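Local coordinates for protein transcriptional regulator (PDB 5JUF) that probably senses a small signalling peptide in the cell-to-cell ComRS system and, as a transcriptional activator, switches on competence genes, at residues 168-173 with 186-191; 182-187 with 214-219; 119-124 with 163-168. All coordinates share one frame; numbering follows the deposited sequence.

Contact 1: residues 168-173 with 186-191; sequences YYFFHL and RIIKRV. With SO4 (sulfate ion), chain D.
The rings of Tyr169 and Phe170 meet Ile187 and Ile188 obliquely. Tyr169 offers CE2, which lies 3.9 Å from Ile187 CG1, and the two side chains cross at a slant. Its ring also stacks with Phe149. Phe170 enters with the far corner of its ring. Phe170 CZ sits 3.9 Å from Ile188 CD1 and 4.0 Å from Ile187 CG2, so one ring atom touches a methyl of each isoleucine. Phe170 and Ile187 lie alongside each other, pointing opposite ways. Ile187 divides its branches: CG1 goes to Tyr169, while CG2, anti to the backbone N, lies between the two rings, touching Phe170 CZ and Tyr169 CE2 about equally.

The other flat groups lie off the interface. His172 uses its ring edge: ND1 donates nearly in the ring plane to Tyr168 O at 2.8 Å, with an N-H...O angle of 166°. The donor stands above the carbonyl plane, and His172 N reaches the same oxygen from its opposite face. NE2 of His172 bonds to Glu142. The guanidinium of Arg190 carries Arg186 CG over the centre of one face, and a sulfate, probably from the crystallisation liquor, at its edge. Arg190 NH2 gives sulfate O4 a bond of 3.0 Å, and NE adds a weak one. Lys189, fully extended beyond CG, grips sulfate O1 through NZ at 2.8 Å.

No hydrogen bond joins 168-173 to 186-191. The helix segments run roughly opposite ways, at 141°, with axes 12.7 Å apart, and are bridged by the two rings of 168-173 and the isoleucines of 186-191. Phe170 and Ile188 both also rest on Ile213 of helix 200-219. The contact is therefore held by apolar burial, while the basic groups of 186-191 face an anion on another side of their helix.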
# COMPACT_ATOMS: atom_id res chain seq x y z
N TYR A 168 4.20 -2.22 1.20
CA TYR A 168 5.23 -2.36 2.23
C TYR A 168 5.86 -3.75 2.21
O TYR A 168 7.05 -3.89 2.51
CB TYR A 168 4.63 -2.07 3.61
CG TYR A 168 5.62 -1.64 4.66
CD1 TYR A 168 6.52 -0.61 4.41
CD2 TYR A 168 5.64 -2.23 5.92
CE1 TYR A 168 7.42 -0.17 5.38
CE2 TYR A 168 6.55 -1.80 6.91
CZ TYR A 168 7.44 -0.78 6.62
OH TYR A 168 8.34 -0.33 7.58
N TYR A 169 5.08 -4.77 1.84
CA TYR A 169 5.63 -6.11 1.60
C TYR A 169 6.66 -6.09 0.47
O TYR A 169 7.77 -6.62 0.61
CB TYR A 169 4.49 -7.08 1.30
CG TYR A 169 4.87 -8.35 0.55
CD1 TYR A 169 5.75 -9.28 1.10
CD2 TYR A 169 4.32 -8.63 -0.69
CE1 TYR A 169 6.08 -10.45 0.42
CE2 TYR A 169 4.65 -9.81 -1.38
CZ TYR A 169 5.53 -10.71 -0.80
OH TYR A 169 5.85 -11.87 -1.47
N PHE A 170 6.33 -5.44 -0.66
CA PHE A 170 7.32 -5.31 -1.73
C PHE A 170 8.57 -4.57 -1.26
O PHE A 170 9.69 -4.91 -1.65
CB PHE A 170 6.70 -4.61 -2.94
CG PHE A 170 5.59 -5.38 -3.60
CD1 PHE A 170 5.57 -6.76 -3.57
CD2 PHE A 170 4.56 -4.71 -4.25
CE1 PHE A 170 4.55 -7.48 -4.17
CE2 PHE A 170 3.53 -5.43 -4.86
CZ PHE A 170 3.53 -6.80 -4.82
N PHE A 171 8.39 -3.56 -0.40
CA PHE A 171 9.51 -2.85 0.22
C PHE A 171 10.41 -3.81 1.01
O PHE A 171 11.64 -3.66 1.00
CB PHE A 171 8.94 -1.73 1.11
CG PHE A 171 9.96 -0.74 1.65
CD1 PHE A 171 10.63 0.14 0.80
CD2 PHE A 171 10.18 -0.64 3.02
CE1 PHE A 171 11.53 1.07 1.31
CE2 PHE A 171 11.08 0.30 3.54
CZ PHE A 171 11.76 1.14 2.68
N HIS A 172 9.82 -4.81 1.69
CA HIS A 172 10.65 -5.82 2.37
C HIS A 172 11.47 -6.64 1.38
O HIS A 172 12.54 -7.15 1.73
CB HIS A 172 9.79 -6.78 3.19
CG HIS A 172 9.29 -6.23 4.49
ND1 HIS A 172 8.42 -5.16 4.57
CD2 HIS A 172 9.50 -6.62 5.77
CE1 HIS A 172 8.13 -4.91 5.83
NE2 HIS A 172 8.78 -5.78 6.58
N LEU A 173 10.99 -6.79 0.15
CA LEU A 173 11.66 -7.63 -0.83
C LEU A 173 12.74 -6.90 -1.63
O LEU A 173 13.49 -7.55 -2.36
CB LEU A 173 10.65 -8.22 -1.82
CG LEU A 173 9.54 -9.11 -1.24
CD1 LEU A 173 8.77 -9.75 -2.39
CD2 LEU A 173 10.10 -10.16 -0.30
N ARG A 186 1.52 -15.58 -5.51
CA ARG A 186 0.15 -15.46 -5.03
C ARG A 186 -0.27 -14.00 -4.92
O ARG A 186 -1.35 -13.61 -5.38
CB ARG A 186 0.02 -16.17 -3.69
CG ARG A 186 -1.39 -16.26 -3.14
CD ARG A 186 -1.43 -17.21 -1.93
NE ARG A 186 -1.51 -16.50 -0.66
CZ ARG A 186 -1.08 -17.00 0.50
NH1 ARG A 186 -1.19 -16.29 1.61
NH2 ARG A 186 -0.51 -18.19 0.55
N ILE A 187 0.58 -13.17 -4.30
CA ILE A 187 0.27 -11.75 -4.19
C ILE A 187 0.19 -11.10 -5.57
O ILE A 187 -0.74 -10.33 -5.85
CB ILE A 187 1.30 -11.04 -3.30
CG1 ILE A 187 1.28 -11.61 -1.88
CG2 ILE A 187 1.04 -9.52 -3.23
CD1 ILE A 187 0.01 -11.31 -1.11
N ILE A 188 1.16 -11.40 -6.45
CA ILE A 188 1.17 -10.83 -7.81
C ILE A 188 -0.14 -11.11 -8.52
O ILE A 188 -0.77 -10.22 -9.09
CB ILE A 188 2.34 -11.42 -8.63
CG1 ILE A 188 3.70 -10.92 -8.17
CG2 ILE A 188 2.17 -11.12 -10.11
CD1 ILE A 188 3.65 -9.74 -7.32
N LYS A 189 -0.54 -12.39 -8.54
CA LYS A 189 -1.73 -12.80 -9.27
C LYS A 189 -2.96 -12.07 -8.77
O LYS A 189 -3.82 -11.66 -9.56
CB LYS A 189 -1.93 -14.31 -9.14
CG LYS A 189 -3.31 -14.78 -9.62
CD LYS A 189 -3.56 -16.28 -9.41
CE LYS A 189 -4.96 -16.67 -9.90
NZ LYS A 189 -5.24 -18.13 -9.82
N ARG A 190 -3.08 -11.90 -7.45
CA ARG A 190 -4.28 -11.24 -6.93
C ARG A 190 -4.26 -9.75 -7.25
O ARG A 190 -5.30 -9.18 -7.59
CB ARG A 190 -4.41 -11.52 -5.44
CG ARG A 190 -4.85 -12.98 -5.20
CD ARG A 190 -4.74 -13.38 -3.73
NE ARG A 190 -4.87 -14.83 -3.61
CZ ARG A 190 -4.87 -15.48 -2.46
NH1 ARG A 190 -4.76 -14.81 -1.32
NH2 ARG A 190 -4.98 -16.81 -2.45
N VAL A 191 -3.09 -9.12 -7.19
CA VAL A 191 -3.02 -7.70 -7.55
C VAL A 191 -3.43 -7.50 -9.01
O VAL A 191 -4.15 -6.54 -9.35
CB VAL A 191 -1.61 -7.14 -7.27
CG1 VAL A 191 -1.43 -5.77 -7.96
CG2 VAL A 191 -1.37 -7.01 -5.75
S SO4 D . -6.32 -17.45 -6.19
O1 SO4 D . -6.35 -18.42 -7.28
O2 SO4 D . -6.09 -16.11 -6.72
O3 SO4 D . -7.60 -17.48 -5.48
O4 SO4 D . -5.25 -17.81 -5.26

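Contact 2: residues 182-187 with 214-219; sequences KLFERI and AALKIF
Segments 182-187 and 214-219 are both helical and stand well apart, with the closest pair of CA atoms, Phe184 and Leu216, at 9.9 Å. Two side chains fill most of that distance. Phe184 points toward the other helix, its CG anti to the backbone N (chi1 -177°), which carries the ring out to Leu216. The end of the ring does the touching: Phe184 CZ is 3.9 Å from Leu216 CB, and Phe184 CE1 is also 3.9 Å from Leu216 CD1. The leucine meets the ring at a slant. Leu216 thus applies both the root of its side chain and one terminal methyl, and the ring end is held at two points.

Beside this apolar pair runs a looser polar one. Glu185 and Lys217 extend their ends toward each other, but Glu185 OE1 and Lys217 NZ stay 4.2 Å apart, beyond a salt bridge. The attraction is probably only a modest electrostatic one. NZ of Lys217 instead donates a hydrogen bond to Ser224 O, in the loop after helix 200-219. Glu185 touches Ser222 and Ser224 of that same loop. The loop thus lies against the polar margin of the contact.

Phe184 also packs on Tyr169 and Leu173 of helix 160-173, while Lys217 touches Phe226 of helix 226-240. The contact joins helix 181-192 to the next helix in the chain, as is usual in the all-helical, tetratricopeptide-type array of ComR, where successive helices pack into a curved superhelix.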
# COMPACT_ATOMS: atom_id res chain seq x y z
N LYS A 182 6.54 -18.57 -3.77
CA LYS A 182 5.12 -18.92 -3.87
C LYS A 182 4.23 -17.82 -3.31
O LYS A 182 3.18 -17.51 -3.89
CB LYS A 182 4.85 -20.24 -3.15
CG LYS A 182 5.43 -21.46 -3.86
CD LYS A 182 4.88 -22.76 -3.30
CE LYS A 182 5.41 -23.96 -4.09
NZ LYS A 182 4.89 -25.26 -3.57
N LEU A 183 4.60 -17.23 -2.17
CA LEU A 183 3.87 -16.07 -1.66
C LEU A 183 3.88 -14.91 -2.66
O LEU A 183 2.85 -14.26 -2.88
CB LEU A 183 4.46 -15.62 -0.34
CG LEU A 183 3.87 -14.33 0.24
CD1 LEU A 183 2.39 -14.55 0.55
CD2 LEU A 183 4.64 -13.91 1.48
N PHE A 184 5.03 -14.63 -3.26
CA PHE A 184 5.12 -13.51 -4.19
C PHE A 184 4.20 -13.72 -5.38
O PHE A 184 3.44 -12.82 -5.77
CB PHE A 184 6.58 -13.32 -4.61
CG PHE A 184 6.82 -12.13 -5.52
CD1 PHE A 184 6.50 -10.84 -5.11
CD2 PHE A 184 7.42 -12.30 -6.75
CE1 PHE A 184 6.74 -9.76 -5.94
CE2 PHE A 184 7.67 -11.22 -7.58
CZ PHE A 184 7.33 -9.95 -7.18
N GLU A 185 4.22 -14.93 -5.95
CA GLU A 185 3.35 -15.24 -7.08
C GLU A 185 1.88 -15.11 -6.70
O GLU A 185 1.07 -14.62 -7.50
CB GLU A 185 3.63 -16.66 -7.59
CG GLU A 185 4.98 -16.83 -8.27
CD GLU A 185 5.09 -16.07 -9.58
OE1 GLU A 185 6.22 -15.81 -10.03
OE2 GLU A 185 4.03 -15.74 -10.16
N ARG A 186 1.52 -15.58 -5.51
CA ARG A 186 0.15 -15.46 -5.03
C ARG A 186 -0.27 -14.00 -4.92
O ARG A 186 -1.35 -13.61 -5.38
CB ARG A 186 0.02 -16.17 -3.69
CG ARG A 186 -1.39 -16.26 -3.14
CD ARG A 186 -1.43 -17.21 -1.93
NE ARG A 186 -1.51 -16.50 -0.66
CZ ARG A 186 -1.08 -17.00 0.50
NH1 ARG A 186 -1.19 -16.29 1.61
NH2 ARG A 186 -0.51 -18.19 0.55
N ILE A 187 0.58 -13.17 -4.30
CA ILE A 187 0.27 -11.75 -4.19
C ILE A 187 0.19 -11.10 -5.57
O ILE A 187 -0.74 -10.33 -5.85
CB ILE A 187 1.30 -11.04 -3.30
CG1 ILE A 187 1.28 -11.61 -1.88
CG2 ILE A 187 1.04 -9.52 -3.23
CD1 ILE A 187 0.01 -11.31 -1.11
N ALA A 214 6.88 -5.15 -11.34
CA ALA A 214 7.72 -5.20 -12.53
C ALA A 214 9.20 -5.10 -12.16
O ALA A 214 10.04 -5.84 -12.70
CB ALA A 214 7.32 -4.07 -13.49
N ALA A 215 9.55 -4.19 -11.25
CA ALA A 215 10.95 -4.01 -10.89
C ALA A 215 11.51 -5.26 -10.20
O ALA A 215 12.65 -5.65 -10.47
CB ALA A 215 11.12 -2.78 -10.00
N LEU A 216 10.73 -5.90 -9.32
CA LEU A 216 11.22 -7.12 -8.68
C LEU A 216 11.36 -8.27 -9.68
O LEU A 216 12.28 -9.09 -9.56
CB LEU A 216 10.28 -7.50 -7.53
CG LEU A 216 10.40 -6.63 -6.29
CD1 LEU A 216 9.17 -6.78 -5.41
CD2 LEU A 216 11.68 -6.95 -5.50
N LYS A 217 10.46 -8.34 -10.67
CA LYS A 217 10.55 -9.41 -11.66
C LYS A 217 11.81 -9.27 -12.50
O LYS A 217 12.50 -10.26 -12.77
CB LYS A 217 9.31 -9.40 -12.55
CG LYS A 217 8.08 -10.05 -11.91
CD LYS A 217 6.92 -10.09 -12.90
CE LYS A 217 5.79 -10.98 -12.38
NZ LYS A 217 6.13 -12.42 -12.58
N ILE A 218 12.13 -8.04 -12.93
CA ILE A 218 13.41 -7.77 -13.58
C ILE A 218 14.56 -8.18 -12.66
O ILE A 218 15.46 -8.92 -13.06
CB ILE A 218 13.50 -6.28 -13.98
CG1 ILE A 218 12.51 -5.98 -15.11
CG2 ILE A 218 14.92 -5.92 -14.44
CD1 ILE A 218 12.36 -4.49 -15.39
N PHE A 219 14.52 -7.73 -11.41
CA PHE A 219 15.57 -8.09 -10.45
C PHE A 219 15.73 -9.61 -10.31
O PHE A 219 16.85 -10.13 -10.30
CB PHE A 219 15.26 -7.44 -9.09
CG PHE A 219 16.27 -7.74 -8.03
CD1 PHE A 219 17.57 -7.29 -8.14
CD2 PHE A 219 15.91 -8.47 -6.90
CE1 PHE A 219 18.51 -7.57 -7.16
CE2 PHE A 219 16.84 -8.75 -5.91
CZ PHE A 219 18.15 -8.30 -6.05

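Contact 3: residues 119-124 with 163-168; sequences ELLTLD and LLVIDY
Thr122 and Leu164 form the tight part of this contact. Thr122 CG2 lies 3.6 Å from Leu164 CD1, a close methyl-to-methyl approach, and the two side chains cross at about a right angle. Their CA atoms are only 6.5 Å apart, so the helices come near each other here. In Thr122, OG1 sits beside the backbone N (chi1 -78°), which leaves the methyl CG2 anti to that N. This turns the methyl to the leucine, while OG1 makes weak hydrogen bonds to Glu118 O, one turn back on its own helix, and to Asn161. Leu164 points toward 119-124 and also touches Leu126 of helix 117-130 and Val205 of helix 200-219.

Leu121 and Val165 are the looser pair. The end of Leu121 leans across to bring Leu121 CD1 to 4.2 Å from Val165 CG2. Leu121 spends other contacts on Val141 and Ile144 of helix 139-152, so that helix closes this flank. Looser still is the margin at Asp124, partly exposed, whose carboxylate leads away from 163-168. Tyr168 starts toward 119-124 but makes no contact with it; its side chain touches Ile125 and Ile129, a little further along helix 117-130.

No hydrogen bond links 119-124 to 163-168. Polar ties sit at the border: Glu119 OE2 bonds to Asn161 just ahead of the second segment, and OE1 forms a salt bridge with Lys82. Helices 117-130 and 160-173 are separated in sequence by helix 139-152, which touches both. Such packing between a helix and the next but one is characteristic of tetratricopeptide-like helical arrays.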
# COMPACT_ATOMS: atom_id res chain seq x y z
N GLU A 119 -5.30 2.88 9.74
CA GLU A 119 -5.00 4.15 9.08
C GLU A 119 -3.64 4.68 9.48
O GLU A 119 -2.88 5.17 8.64
CB GLU A 119 -6.08 5.18 9.39
CG GLU A 119 -7.42 4.87 8.76
CD GLU A 119 -7.38 4.94 7.23
OE1 GLU A 119 -6.57 5.72 6.70
OE2 GLU A 119 -8.15 4.20 6.57
N LEU A 120 -3.32 4.63 10.78
CA LEU A 120 -2.00 5.07 11.21
C LEU A 120 -0.91 4.24 10.54
O LEU A 120 0.13 4.78 10.15
CB LEU A 120 -1.91 5.00 12.74
CG LEU A 120 -2.87 5.91 13.51
CD1 LEU A 120 -2.92 5.59 15.02
CD2 LEU A 120 -2.50 7.36 13.30
N LEU A 121 -1.12 2.94 10.39
CA LEU A 121 -0.10 2.12 9.75
C LEU A 121 0.09 2.52 8.28
O LEU A 121 1.22 2.59 7.79
CB LEU A 121 -0.50 0.65 9.87
CG LEU A 121 0.50 -0.47 9.57
CD1 LEU A 121 0.34 -0.90 8.17
CD2 LEU A 121 1.96 -0.14 9.90
N THR A 122 -1.02 2.78 7.58
CA THR A 122 -0.98 3.32 6.22
C THR A 122 -0.09 4.56 6.12
O THR A 122 0.71 4.68 5.18
CB THR A 122 -2.40 3.65 5.77
OG1 THR A 122 -3.06 2.43 5.40
CG2 THR A 122 -2.41 4.61 4.62
N LEU A 123 -0.22 5.48 7.07
CA LEU A 123 0.62 6.68 7.06
C LEU A 123 2.08 6.35 7.36
O LEU A 123 2.98 6.92 6.75
CB LEU A 123 0.08 7.72 8.06
CG LEU A 123 -1.35 8.20 7.78
CD1 LEU A 123 -1.87 9.09 8.89
CD2 LEU A 123 -1.42 8.94 6.44
N ASP A 124 2.32 5.42 8.31
CA ASP A 124 3.69 5.00 8.64
C ASP A 124 4.37 4.33 7.45
O ASP A 124 5.57 4.52 7.23
CB ASP A 124 3.69 4.04 9.84
CG ASP A 124 3.44 4.74 11.18
OD1 ASP A 124 3.94 5.86 11.39
OD2 ASP A 124 2.72 4.17 12.03
N LEU A 163 -3.65 -2.46 -0.52
CA LEU A 163 -2.59 -2.30 -1.52
C LEU A 163 -1.38 -1.60 -0.95
O LEU A 163 -0.25 -1.83 -1.41
CB LEU A 163 -3.13 -1.54 -2.74
CG LEU A 163 -4.20 -2.25 -3.56
CD1 LEU A 163 -4.66 -1.36 -4.71
CD2 LEU A 163 -3.64 -3.57 -4.09
N LEU A 164 -1.57 -0.74 0.06
CA LEU A 164 -0.42 -0.10 0.70
C LEU A 164 0.31 -1.07 1.62
O LEU A 164 1.55 -1.03 1.72
CB LEU A 164 -0.88 1.14 1.47
CG LEU A 164 -1.27 2.25 0.49
CD1 LEU A 164 -1.94 3.38 1.24
CD2 LEU A 164 -0.03 2.72 -0.25
N VAL A 165 -0.43 -1.93 2.33
CA VAL A 165 0.24 -3.02 3.06
C VAL A 165 1.05 -3.87 2.08
O VAL A 165 2.22 -4.19 2.33
CB VAL A 165 -0.79 -3.85 3.84
CG1 VAL A 165 -0.14 -5.10 4.44
CG2 VAL A 165 -1.43 -2.99 4.95
N ILE A 166 0.47 -4.16 0.92
CA ILE A 166 1.17 -4.96 -0.09
C ILE A 166 2.40 -4.22 -0.61
O ILE A 166 3.46 -4.82 -0.86
CB ILE A 166 0.19 -5.33 -1.22
CG1 ILE A 166 -0.75 -6.45 -0.74
CG2 ILE A 166 0.93 -5.75 -2.51
CD1 ILE A 166 -1.88 -6.72 -1.70
N ASP A 167 2.30 -2.89 -0.77
CA ASP A 167 3.47 -2.09 -1.14
C ASP A 167 4.57 -2.20 -0.09
O ASP A 167 5.75 -2.28 -0.43
CB ASP A 167 3.04 -0.63 -1.34
CG ASP A 167 4.05 0.20 -2.16
OD1 ASP A 167 4.93 -0.37 -2.85
OD2 ASP A 167 3.93 1.44 -2.15
N TYR A 168 4.20 -2.22 1.20
CA TYR A 168 5.23 -2.36 2.23
C TYR A 168 5.86 -3.75 2.21
O TYR A 168 7.05 -3.89 2.51
CB TYR A 168 4.63 -2.07 3.61
CG TYR A 168 5.62 -1.64 4.66
CD1 TYR A 168 6.52 -0.61 4.41
CD2 TYR A 168 5.64 -2.23 5.92
CE1 TYR A 168 7.42 -0.17 5.38
CE2 TYR A 168 6.55 -1.80 6.91
CZ TYR A 168 7.44 -0.78 6.62
OH TYR A 168 8.34 -0.33 7.58

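Overall arrangement
The three contacts follow one another through the ComR tetratricopeptide region. Contact 3 joins helix 117-130 to helix 160-173, contact 1 carries on from there to helix 181-192, and contact 2 continues to helix 200-219. Centres of contacts 1 and 2 are about 7 Å apart, those of 1 and 3 about 12 Å, and those of 2 and 3 about 19 Å. Contacts 1 and 2 form one apolar cluster, with Phe170 CE1 at 3.6 Å from Phe184 CE1. Contact 3 joins it through Ile166 CG2, 3.8 Å from Ile187 CG2. The sulfate is bound next to contact 1, by Lys189 and Arg190.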